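Long-range contacts in ecto-NAD+ glycohydrolase (CD38 molecule) (Bos taurus, PDB 3GC6), which is a disulfide-rich, glycosylated cell-surface ectoenzyme of the ADP-ribosyl cyclase (CD38) family: residues T105-L110 / V148-L153; Q194-A199 / K231-D236; V202-K207 / L238-F243. The protein carries 1 engineered substitution. One frame throughout, in Å; residues are numbered along the deposited sequence. Where two conformers were deposited one is given.

Contact 1. Residues T105-L110 / V148-L153; sequences TLEDTL and VFWEVL
Leu106 fits between Trp150 and Leu153, which lie one turn apart on helix 145-159. A short 3-10 turn, residues 106-108 in the loop between helices 91-101 and 110-115, thus packs against the flank of a long helix near the centre of the chain. The contact across the segments is chiefly apolar. The two methyls of Leu106 divide the work: CD1 lies 3.7 Å from Leu153 CD2, while CD2 comes to the edge of the indole, close to its plane and 3.8 Å from Trp150 CE3. With CG anti to the backbone N (chi1 -178°), the branch of Leu106 reaches toward the helix. One face of the same indole is backed by its sequence neighbour, with Phe149 CE2 3.6 Å above the Trp150 ring plane and over its centre. Around the rest of the site, Leu106 also touches Phe157 one turn further along the helix, and Leu153 meets Pro77.

Polar groups shape the turn. Glu107 comes near the indole, OE2 being 4.2 Å from Trp150 CZ3, but the main polar partner of its carboxylate is Trp87, whose NE1 donates to OE1. Just before the 3-10 turn Thr105 N donates to Asp108 OD2 at 2.9 Å, on the lone pair of OD2 that faces away from the other carboxylate oxygen. Thr109 is the N-cap of helix 110-115, and its OG1 accepts from Gly112 N. That hydroxyl also donates to Leu106 O at 2.7 Å, in the carbonyl plane, and the same oxygen takes a second bond from Thr109 N at 3.2 Å.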
loop_
_atom_site.group_PDB
_atom_site.type_symbol
_atom_site.label_atom_id
_atom_site.label_comp_id
_atom_site.label_asym_id
_atom_site.label_seq_id
_atom_site.Cartn_x
_atom_site.Cartn_y
_atom_site.Cartn_z
ATOM N N THR A 105 17.706 -7.905 3.950
ATOM C CA THR A 105 18.531 -8.352 2.820
ATOM C C THR A 105 17.959 -7.797 1.503
ATOM O O THR A 105 16.891 -7.181 1.506
ATOM C CB THR A 105 18.570 -9.896 2.674
ATOM O OG1 THR A 105 17.267 -10.377 2.335
ATOM C CG2 THR A 105 19.025 -10.558 3.996
ATOM N N LEU A 106 18.660 -8.092 0.404
ATOM C CA LEU A 106 18.192 -7.666 -0.916
ATOM C C LEU A 106 16.807 -8.250 -1.165
ATOM O O LEU A 106 15.960 -7.608 -1.775
ATOM C CB LEU A 106 19.179 -8.143 -1.980
ATOM C CG LEU A 106 18.891 -7.742 -3.438
ATOM C CD1 LEU A 106 18.819 -6.233 -3.551
ATOM C CD2 LEU A 106 19.936 -8.339 -4.378
ATOM N N GLU A 107 16.590 -9.479 -0.699
ATOM C CA GLU A 107 15.314 -10.156 -0.923
ATOM C C GLU A 107 14.200 -9.643 -0.027
ATOM O O GLU A 107 13.053 -10.085 -0.139
ATOM C CB GLU A 107 15.505 -11.671 -0.779
ATOM C CG GLU A 107 16.452 -12.276 -1.781
ATOM C CD GLU A 107 17.931 -11.964 -1.512
ATOM O OE1 GLU A 107 18.303 -11.706 -0.352
ATOM O OE2 GLU A 107 18.745 -12.015 -2.439
ATOM N N ASP A 108 14.525 -8.684 0.846
ATOM C CA ASP A 108 13.536 -8.047 1.701
ATOM C C ASP A 108 13.144 -6.648 1.194
ATOM O O ASP A 108 12.336 -5.963 1.809
ATOM C CB ASP A 108 14.050 -7.975 3.143
ATOM C CG ASP A 108 14.284 -9.347 3.750
ATOM O OD1 ASP A 108 13.322 -10.175 3.711
ATOM O OD2 ASP A 108 15.392 -9.601 4.289
ATOM N N THR A 109 13.770 -6.189 0.095
ATOM C CA THR A 109 13.309 -4.976 -0.573
ATOM C C THR A 109 12.039 -5.337 -1.354
ATOM O O THR A 109 11.766 -6.522 -1.584
ATOM C CB THR A 109 14.376 -4.448 -1.575
ATOM O OG1 THR A 109 14.629 -5.403 -2.613
ATOM C CG2 THR A 109 15.687 -4.133 -0.821
ATOM N N LEU A 110 11.277 -4.334 -1.805
ATOM C CA LEU A 110 10.044 -4.648 -2.558
ATOM C C LEU A 110 10.356 -5.515 -3.783
ATOM O O LEU A 110 9.798 -6.611 -3.972
ATOM C CB LEU A 110 9.342 -3.366 -2.978
ATOM C CG LEU A 110 7.926 -3.497 -3.559
ATOM C CD1 LEU A 110 7.156 -2.171 -3.402
ATOM C CD2 LEU A 110 8.005 -3.889 -5.030
ATOM N N VAL A 148 20.561 -10.271 -15.174
ATOM C CA VAL A 148 20.744 -8.828 -15.214
ATOM C C VAL A 148 19.885 -8.111 -14.153
ATOM O O VAL A 148 20.326 -7.147 -13.512
ATOM C CB VAL A 148 20.550 -8.278 -16.639
ATOM C CG1 VAL A 148 20.508 -6.769 -16.610
ATOM C CG2 VAL A 148 21.696 -8.800 -17.503
ATOM N N PHE A 149 18.671 -8.598 -13.913
ATOM C CA PHE A 149 17.827 -8.026 -12.854
ATOM C C PHE A 149 18.586 -8.059 -11.520
ATOM O O PHE A 149 18.686 -7.048 -10.803
ATOM C CB PHE A 149 16.541 -8.841 -12.707
ATOM C CG PHE A 149 15.742 -8.469 -11.500
ATOM C CD1 PHE A 149 14.870 -7.371 -11.524
ATOM C CD2 PHE A 149 15.871 -9.202 -10.333
ATOM C CE1 PHE A 149 14.101 -7.023 -10.350
ATOM C CE2 PHE A 149 15.130 -8.860 -9.182
ATOM C CZ PHE A 149 14.251 -7.784 -9.208
ATOM N N TRP A 150 19.106 -9.230 -11.158
ATOM C CA TRP A 150 19.730 -9.325 -9.823
ATOM C C TRP A 150 21.024 -8.501 -9.783
ATOM O O TRP A 150 21.401 -7.990 -8.730
ATOM C CB TRP A 150 19.959 -10.793 -9.452
ATOM C CG TRP A 150 18.671 -11.459 -9.121
ATOM C CD1 TRP A 150 18.022 -12.402 -9.866
ATOM C CD2 TRP A 150 17.860 -11.244 -7.955
ATOM N NE1 TRP A 150 16.839 -12.784 -9.247
ATOM C CE2 TRP A 150 16.720 -12.068 -8.069
ATOM C CE3 TRP A 150 17.964 -10.399 -6.841
ATOM C CZ2 TRP A 150 15.712 -12.101 -7.071
ATOM C CZ3 TRP A 150 16.971 -10.416 -5.877
ATOM C CH2 TRP A 150 15.851 -11.260 -5.987
ATOM N N GLU A 151 21.704 -8.399 -10.923
ATOM C CA GLU A 151 22.931 -7.599 -10.990
ATOM C C GLU A 151 22.584 -6.129 -10.751
ATOM O O GLU A 151 23.223 -5.464 -9.912
ATOM C CB GLU A 151 23.625 -7.849 -12.346
ATOM C CG GLU A 151 24.546 -6.811 -12.919
ATOM C CD GLU A 151 24.700 -7.062 -14.438
ATOM O OE1 GLU A 151 24.949 -8.233 -14.819
ATOM O OE2 GLU A 151 24.514 -6.137 -15.250
ATOM N N VAL A 152 21.597 -5.580 -11.464
ATOM C CA VAL A 152 21.339 -4.161 -11.318
ATOM C C VAL A 152 20.675 -3.872 -9.965
ATOM O O VAL A 152 20.955 -2.844 -9.334
ATOM C CB VAL A 152 20.535 -3.572 -12.506
ATOM C CG1 VAL A 152 19.211 -4.225 -12.625
ATOM C CG2 VAL A 152 20.423 -2.034 -12.352
ATOM N N LEU A 153 19.806 -4.769 -9.515
ATOM C CA LEU A 153 19.227 -4.562 -8.182
ATOM C C LEU A 153 20.334 -4.546 -7.139
ATOM O O LEU A 153 20.310 -3.728 -6.206
ATOM C CB LEU A 153 18.185 -5.627 -7.818
ATOM C CG LEU A 153 17.143 -5.179 -6.783
ATOM C CD1 LEU A 153 16.200 -4.089 -7.352
ATOM C CD2 LEU A 153 16.377 -6.392 -6.272
#

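Contact 2. Residues Q194-A199 / K231-D236; sequences QVELEA and KFRCMD
Glu196 to Ala199 pair one for one with Lys231 to Cys234 as parallel strands, their axes 4.7 Å apart and 12° from alignment. They are neighbours in a beta-alpha-beta unit linked through helix 216-227. In the parallel ladder Leu197 N donates to Lys231 O, Arg233 N to Leu197 O, Ala199 N to Arg233 O and Met235 N to Ala199 O, all at 2.8 to 2.9 Å. The direct bond from Lys231 N to Val195 O is weak; water 1 accepts from Lys231 N and lies within bonding distance of Val195 O.

On one face, Glu196 and Glu198 form a salt-bridge network with one of the two modelled conformers of Arg233. Arg233 bends at chi3 (-72°), turning its guanidinium toward the neighbouring strand. NH1 and NH2 point end-on at a single oxygen, Glu196 OE1, 3.0 Å from NH1 and near the guanidinium plane, the carboxylate turned 66° from it. Glu198 OE2 takes a weaker, nearly straight bond from NH2.

On the other face, next to helix 216-227, Cys234 is disulfide-bonded to Cys213. Here the Phe232 ring turns its edge to the adjacent strand, CE1 lying 3.5 Å from Leu197 CD2 and 3.6 Å from Ala199 CB.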
loop_
_atom_site.group_PDB
_atom_site.type_symbol
_atom_site.label_atom_id
_atom_site.label_comp_id
_atom_site.label_asym_id
_atom_site.label_seq_id
_atom_site.Cartn_x
_atom_site.Cartn_y
_atom_site.Cartn_z
ATOM N N GLN A 194 32.731 4.990 2.449
ATOM C CA GLN A 194 32.683 5.454 3.849
ATOM C C GLN A 194 31.559 4.886 4.716
ATOM O O GLN A 194 31.398 5.302 5.866
ATOM C CB GLN A 194 32.693 6.984 3.924
ATOM C CG GLN A 194 33.982 7.542 3.368
ATOM C CD GLN A 194 34.083 9.059 3.458
ATOM O OE1 GLN A 194 33.748 9.641 4.483
ATOM N NE2 GLN A 194 34.547 9.688 2.402
ATOM N N VAL A 195 30.794 3.931 4.189
ATOM C CA VAL A 195 30.004 3.102 5.114
ATOM C C VAL A 195 30.975 2.253 5.967
ATOM O O VAL A 195 32.186 2.260 5.728
ATOM C CB VAL A 195 28.945 2.222 4.395
ATOM C CG1 VAL A 195 28.079 3.083 3.493
ATOM C CG2 VAL A 195 29.600 1.120 3.594
ATOM N N GLU A 196 30.440 1.560 6.974
ATOM C CA GLU A 196 31.245 0.636 7.755
ATOM C C GLU A 196 30.662 -0.737 7.543
ATOM O O GLU A 196 29.423 -0.908 7.497
ATOM C CB GLU A 196 31.253 0.979 9.250
ATOM C CG GLU A 196 31.678 2.431 9.491
ATOM C CD GLU A 196 32.041 2.723 10.924
ATOM O OE1 GLU A 196 31.973 1.794 11.758
ATOM O OE2 GLU A 196 32.407 3.895 11.193
ATOM N N LEU A 197 31.526 -1.721 7.374
ATOM C CA LEU A 197 31.027 -3.060 7.095
ATOM C C LEU A 197 31.524 -4.039 8.136
ATOM O O LEU A 197 32.740 -4.093 8.437
ATOM C CB LEU A 197 31.465 -3.498 5.685
ATOM C CG LEU A 197 30.961 -4.859 5.187
ATOM C CD1 LEU A 197 30.813 -4.836 3.644
ATOM C CD2 LEU A 197 31.877 -5.986 5.636
ATOM N N GLU A 198 30.588 -4.810 8.682
ATOM C CA GLU A 198 30.932 -5.906 9.566
ATOM C C GLU A 198 30.651 -7.213 8.855
ATOM O O GLU A 198 29.537 -7.432 8.328
ATOM C CB GLU A 198 30.076 -5.898 10.828
ATOM C CG GLU A 198 30.178 -4.686 11.633
ATOM C CD GLU A 198 29.189 -4.727 12.783
ATOM O OE1 GLU A 198 28.493 -5.764 12.962
ATOM O OE2 GLU A 198 29.123 -3.719 13.492
ATOM N N ALA A 199 31.646 -8.091 8.847
ATOM C CA ALA A 199 31.467 -9.435 8.286
ATOM C C ALA A 199 31.490 -10.455 9.408
ATOM O O ALA A 199 32.296 -10.359 10.333
ATOM C CB ALA A 199 32.557 -9.750 7.312
ATOM N N LYS A 231 35.410 1.134 6.320
ATOM C CA LYS A 231 35.984 0.505 7.511
ATOM C C LYS A 231 35.467 -0.929 7.575
ATOM O O LYS A 231 34.302 -1.173 7.296
ATOM C CB LYS A 231 35.547 1.244 8.773
ATOM C CG LYS A 231 35.962 0.571 10.076
ATOM C CD LYS A 231 36.191 1.598 11.212
ATOM C CE LYS A 231 36.158 0.932 12.610
ATOM N NZ LYS A 231 36.665 -0.476 12.632
ATOM N N PHE A 232 36.329 -1.860 7.961
ATOM C CA PHE A 232 35.979 -3.280 7.942
ATOM C C PHE A 232 36.262 -3.910 9.290
ATOM O O PHE A 232 37.379 -3.778 9.821
ATOM C CB PHE A 232 36.806 -3.968 6.843
ATOM C CG PHE A 232 36.550 -5.434 6.687
ATOM C CD1 PHE A 232 35.259 -5.931 6.651
ATOM C CD2 PHE A 232 37.605 -6.315 6.529
ATOM C CE1 PHE A 232 35.024 -7.306 6.461
ATOM C CE2 PHE A 232 37.385 -7.691 6.367
ATOM C CZ PHE A 232 36.110 -8.185 6.319
ATOM N N ARG A 233 35.270 -4.602 9.842
ATOM C CA ARG A 233 35.457 -5.387 11.055
ATOM C C ARG A 233 34.994 -6.791 10.733
ATOM O O ARG A 233 33.881 -6.966 10.227
ATOM C CB ARG A 233 34.619 -4.820 12.204
ATOM C CG ARG A 233 35.067 -3.450 12.698
ATOM C CD ARG A 233 34.224 -2.995 13.888
ATOM N NE ARG A 233 32.865 -2.621 13.499
ATOM C CZ ARG A 233 32.560 -1.478 12.898
ATOM N NH1 ARG A 233 33.519 -0.606 12.617
ATOM N NH2 ARG A 233 31.303 -1.213 12.566
ATOM N N CYS A 234 35.835 -7.785 11.022
ATOM C CA CYS A 234 35.526 -9.153 10.704
ATOM C C CYS A 234 35.532 -10.038 11.952
ATOM O O CYS A 234 36.471 -9.972 12.765
ATOM C CB CYS A 234 36.533 -9.662 9.658
ATOM S SG CYS A 234 36.199 -11.270 8.980
ATOM N N MET A 235 34.491 -10.858 12.083
ATOM C CA MET A 235 34.308 -11.740 13.230
ATOM C C MET A 235 34.080 -13.168 12.729
ATOM O O MET A 235 33.316 -13.369 11.785
ATOM C CB MET A 235 33.091 -11.262 14.041
ATOM C CG MET A 235 33.300 -9.994 14.906
ATOM S SD MET A 235 33.452 -8.350 14.141
ATOM C CE MET A 235 32.022 -8.311 13.037
ATOM N N ASP A 236 34.741 -14.167 13.329
ATOM C CA ASP A 236 34.649 -15.530 12.839
ATOM C C ASP A 236 34.594 -16.527 14.009
ATOM O O ASP A 236 34.346 -16.149 15.148
ATOM C CB ASP A 236 35.834 -15.844 11.904
ATOM C CG ASP A 236 37.185 -15.695 12.610
ATOM O OD1 ASP A 236 37.209 -15.787 13.849
ATOM O OD2 ASP A 236 38.220 -15.458 11.939
HETATM O O HOH W 1 34.215 3.761 6.930
#

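Contact 3. Residues V202-K207 / L238-F243; sequences VHDTGK and LSRDQF. With NAG (2-acetamido-2-deoxy-beta-D-glucopyranose), chain C.
Arg240 leaves its helix with CG anti to the carbonyl carbon (chi1 -65°) and runs extended from CG to NE, which carries the guanidinium alongside Asp204. His203 has its CG between the backbone N and the carbonyl carbon (chi1 64°), a torsion that lays the imidazole over the neighbouring strand, with Leu238 O and Ser239 N beneath one face.

Arg240 takes hold of a single oxygen, Asp204 OD1, side-on through NE and NH2. The bond from NE is 2.8 Å; the one from NH2 is modelled so short that its exact length is doubtful. Both keep to the guanidinium plane. The other carboxylate oxygen, Asp204 OD2, accepts from N2 of the NAG at 2.9 Å, and the acetamide methyl C8 of the sugar rests 3.5 Å above the guanidinium plane of Arg240. Asp204 thus bonds the arginine with one oxygen and the sugar with the other.

Between the backbones, His203 N donates to Leu238 O at 2.9 Å. The next link, Arg240 N to His203 O, is weak and is supplemented by water 3, which joins the same two atoms. Val202 CG2 sits over the face of Phe243 in a CH-pi contact, 3.9 Å from the ring centroid.

Each segment also braces itself. Asp204 O receives His203 ND1 and Lys207 N from opposite faces of its plane, the latter closing a type II turn. Ser239 and Gln242 make a capping box: Gln242 N donates to Ser239 OG at 3.1 Å and Ser239 N to Gln242 OE1, and water 2 joins that OE1 to His203 NE2. These are the C-terminal ends of the two parallel strands of a beta-alpha-beta unit, where one strand runs into a turn, the other into a capped helix, and an attached glycan lies alongside.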
loop_
_atom_site.group_PDB
_atom_site.type_symbol
_atom_site.label_atom_id
_atom_site.label_comp_id
_atom_site.label_asym_id
_atom_site.label_seq_id
_atom_site.Cartn_x
_atom_site.Cartn_y
_atom_site.Cartn_z
ATOM N N VAL A 202 30.356 -17.618 9.610
ATOM C CA VAL A 202 29.590 -18.514 10.471
ATOM C C VAL A 202 29.733 -19.938 9.934
ATOM O O VAL A 202 29.601 -20.178 8.735
ATOM C CB VAL A 202 28.093 -18.064 10.516
ATOM C CG1 VAL A 202 27.327 -18.960 11.494
ATOM C CG2 VAL A 202 28.003 -16.607 10.985
ATOM N N HIS A 203 30.031 -20.890 10.828
ATOM C CA HIS A 203 30.245 -22.259 10.404
ATOM C C HIS A 203 29.109 -23.126 10.911
ATOM O O HIS A 203 28.363 -22.748 11.822
ATOM C CB HIS A 203 31.600 -22.818 10.913
ATOM C CG HIS A 203 31.700 -22.928 12.401
ATOM N ND1 HIS A 203 31.120 -23.961 13.118
ATOM C CD2 HIS A 203 32.302 -22.129 13.311
ATOM C CE1 HIS A 203 31.362 -23.785 14.405
ATOM N NE2 HIS A 203 32.075 -22.681 14.549
ATOM N N ASP A 204 28.995 -24.295 10.303
ATOM C CA ASP A 204 27.927 -25.207 10.669
ATOM C C ASP A 204 28.181 -25.924 11.977
ATOM O O ASP A 204 29.323 -26.186 12.326
ATOM C CB ASP A 204 27.651 -26.124 9.502
ATOM C CG ASP A 204 26.960 -25.376 8.382
ATOM O OD1 ASP A 204 25.801 -24.966 8.594
ATOM O OD2 ASP A 204 27.573 -25.167 7.320
ATOM N N THR A 205 27.100 -26.202 12.713
ATOM C CA THR A 205 27.215 -26.748 14.061
ATOM C C THR A 205 28.068 -28.028 14.038
ATOM O O THR A 205 27.884 -28.893 13.185
ATOM C CB THR A 205 25.800 -26.989 14.716
ATOM O OG1 THR A 205 25.928 -27.394 16.086
ATOM C CG2 THR A 205 25.004 -28.047 13.946
ATOM N N GLY A 206 29.039 -28.096 14.936
ATOM C CA GLY A 206 29.857 -29.302 15.105
ATOM C C GLY A 206 30.891 -29.575 14.035
ATOM O O GLY A 206 31.565 -30.598 14.059
ATOM N N LYS A 207 31.025 -28.661 13.081
ATOM C CA LYS A 207 32.061 -28.806 12.057
ATOM C C LYS A 207 33.065 -27.656 12.179
ATOM O O LYS A 207 32.680 -26.486 12.132
ATOM C CB LYS A 207 31.425 -28.852 10.662
ATOM C CG LYS A 207 30.518 -30.077 10.462
ATOM C CD LYS A 207 30.014 -30.230 9.022
ATOM C CE LYS A 207 28.777 -29.386 8.734
ATOM N NZ LYS A 207 27.565 -29.824 9.512
ATOM N N LEU A 238 32.350 -18.712 14.752
ATOM C CA LEU A 238 31.013 -18.704 15.390
ATOM C C LEU A 238 30.134 -19.734 14.721
ATOM O O LEU A 238 30.070 -19.804 13.495
ATOM C CB LEU A 238 30.315 -17.329 15.183
ATOM C CG LEU A 238 30.880 -16.125 15.911
ATOM C CD1 LEU A 238 30.232 -14.869 15.340
ATOM C CD2 LEU A 238 30.637 -16.215 17.416
ATOM N N SER A 239 29.413 -20.533 15.515
ATOM C CA SER A 239 28.407 -21.412 14.957
ATOM C C SER A 239 27.171 -20.578 14.641
ATOM O O SER A 239 27.053 -19.423 15.088
ATOM C CB SER A 239 28.010 -22.495 15.989
ATOM O OG SER A 239 27.375 -21.873 17.096
ATOM N N ARG A 240 26.211 -21.180 13.946
ATOM C CA ARG A 240 24.940 -20.495 13.708
ATOM C C ARG A 240 24.280 -19.980 14.992
ATOM O O ARG A 240 23.834 -18.832 15.065
ATOM C CB ARG A 240 23.958 -21.403 12.971
ATOM C CG ARG A 240 24.386 -21.767 11.572
ATOM C CD ARG A 240 23.310 -22.611 10.899
ATOM N NE ARG A 240 23.818 -23.301 9.715
ATOM C CZ ARG A 240 23.306 -23.162 8.498
ATOM N NH1 ARG A 240 22.262 -22.362 8.291
ATOM N NH2 ARG A 240 23.840 -23.833 7.485
ATOM N N ASP A 241 24.194 -20.833 16.012
ATOM C CA ASP A 241 23.528 -20.417 17.249
ATOM C C ASP A 241 24.320 -19.338 17.974
ATOM O O ASP A 241 23.720 -18.403 18.531
ATOM C CB ASP A 241 23.296 -21.610 18.180
ATOM C CG ASP A 241 22.259 -22.579 17.633
ATOM O OD1 ASP A 241 21.504 -22.218 16.699
ATOM O OD2 ASP A 241 22.171 -23.715 18.166
ATOM N N GLN A 242 25.656 -19.450 17.984
ATOM C CA GLN A 242 26.459 -18.401 18.634
ATOM C C GLN A 242 26.249 -17.068 17.922
ATOM O O GLN A 242 26.095 -16.032 18.565
ATOM C CB GLN A 242 27.952 -18.750 18.622
ATOM C CG GLN A 242 28.274 -19.929 19.530
ATOM C CD GLN A 242 29.691 -20.367 19.400
ATOM O OE1 GLN A 242 30.250 -20.435 18.296
ATOM N NE2 GLN A 242 30.297 -20.697 20.540
ATOM N N PHE A 243 26.215 -17.106 16.595
ATOM C CA PHE A 243 26.030 -15.901 15.789
ATOM C C PHE A 243 24.675 -15.264 16.087
ATOM O O PHE A 243 24.557 -14.048 16.355
ATOM C CB PHE A 243 26.118 -16.285 14.308
ATOM C CG PHE A 243 25.697 -15.189 13.354
ATOM C CD1 PHE A 243 26.361 -13.971 13.333
ATOM C CD2 PHE A 243 24.646 -15.394 12.462
ATOM C CE1 PHE A 243 25.998 -12.970 12.462
ATOM C CE2 PHE A 243 24.254 -14.383 11.583
ATOM C CZ PHE A 243 24.915 -13.169 11.581
HETATM C C1 NAG C . 27.709 -23.139 3.811
HETATM C C2 NAG C . 26.362 -23.164 4.550
HETATM C C3 NAG C . 25.732 -24.563 4.420
HETATM C C4 NAG C . 25.755 -25.127 2.992
HETATM C C5 NAG C . 27.147 -24.947 2.391
HETATM C C6 NAG C . 27.232 -25.376 0.915
HETATM C C7 NAG C . 26.123 -21.644 6.465
HETATM C C8 NAG C . 26.533 -21.356 7.877
HETATM N N2 NAG C . 26.521 -22.830 5.969
HETATM O O3 NAG C . 24.421 -24.565 4.948
HETATM O O4 NAG C . 25.406 -26.520 3.006
HETATM O O5 NAG C . 27.489 -23.572 2.475
HETATM O O6 NAG C . 26.223 -24.739 0.156
HETATM O O7 NAG C . 25.452 -20.825 5.829
HETATM O O HOH W 2 32.221 -22.032 17.359
HETATM O O HOH W 3 26.207 -23.807 13.110
#

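Contact 1 comes first along the chain and is complete before the other two begin. It lies near the centre of the molecule among helices, about 22 Å from contact 2 and 27 Å from contact 3, centre to centre, and touches neither. Contacts 2 and 3 alternate in sequence, since both pair strand 196-203 with strand 231-239, the last two strands of the four-stranded parallel sheet. Contact 2 takes the first part of the pairing and contact 3 its C-terminal end, about 19 Å away between centres. Contact 1 thus packs the helical interior, while contacts 2 and 3 close one side of the sheet, with the glycan beside contact 3.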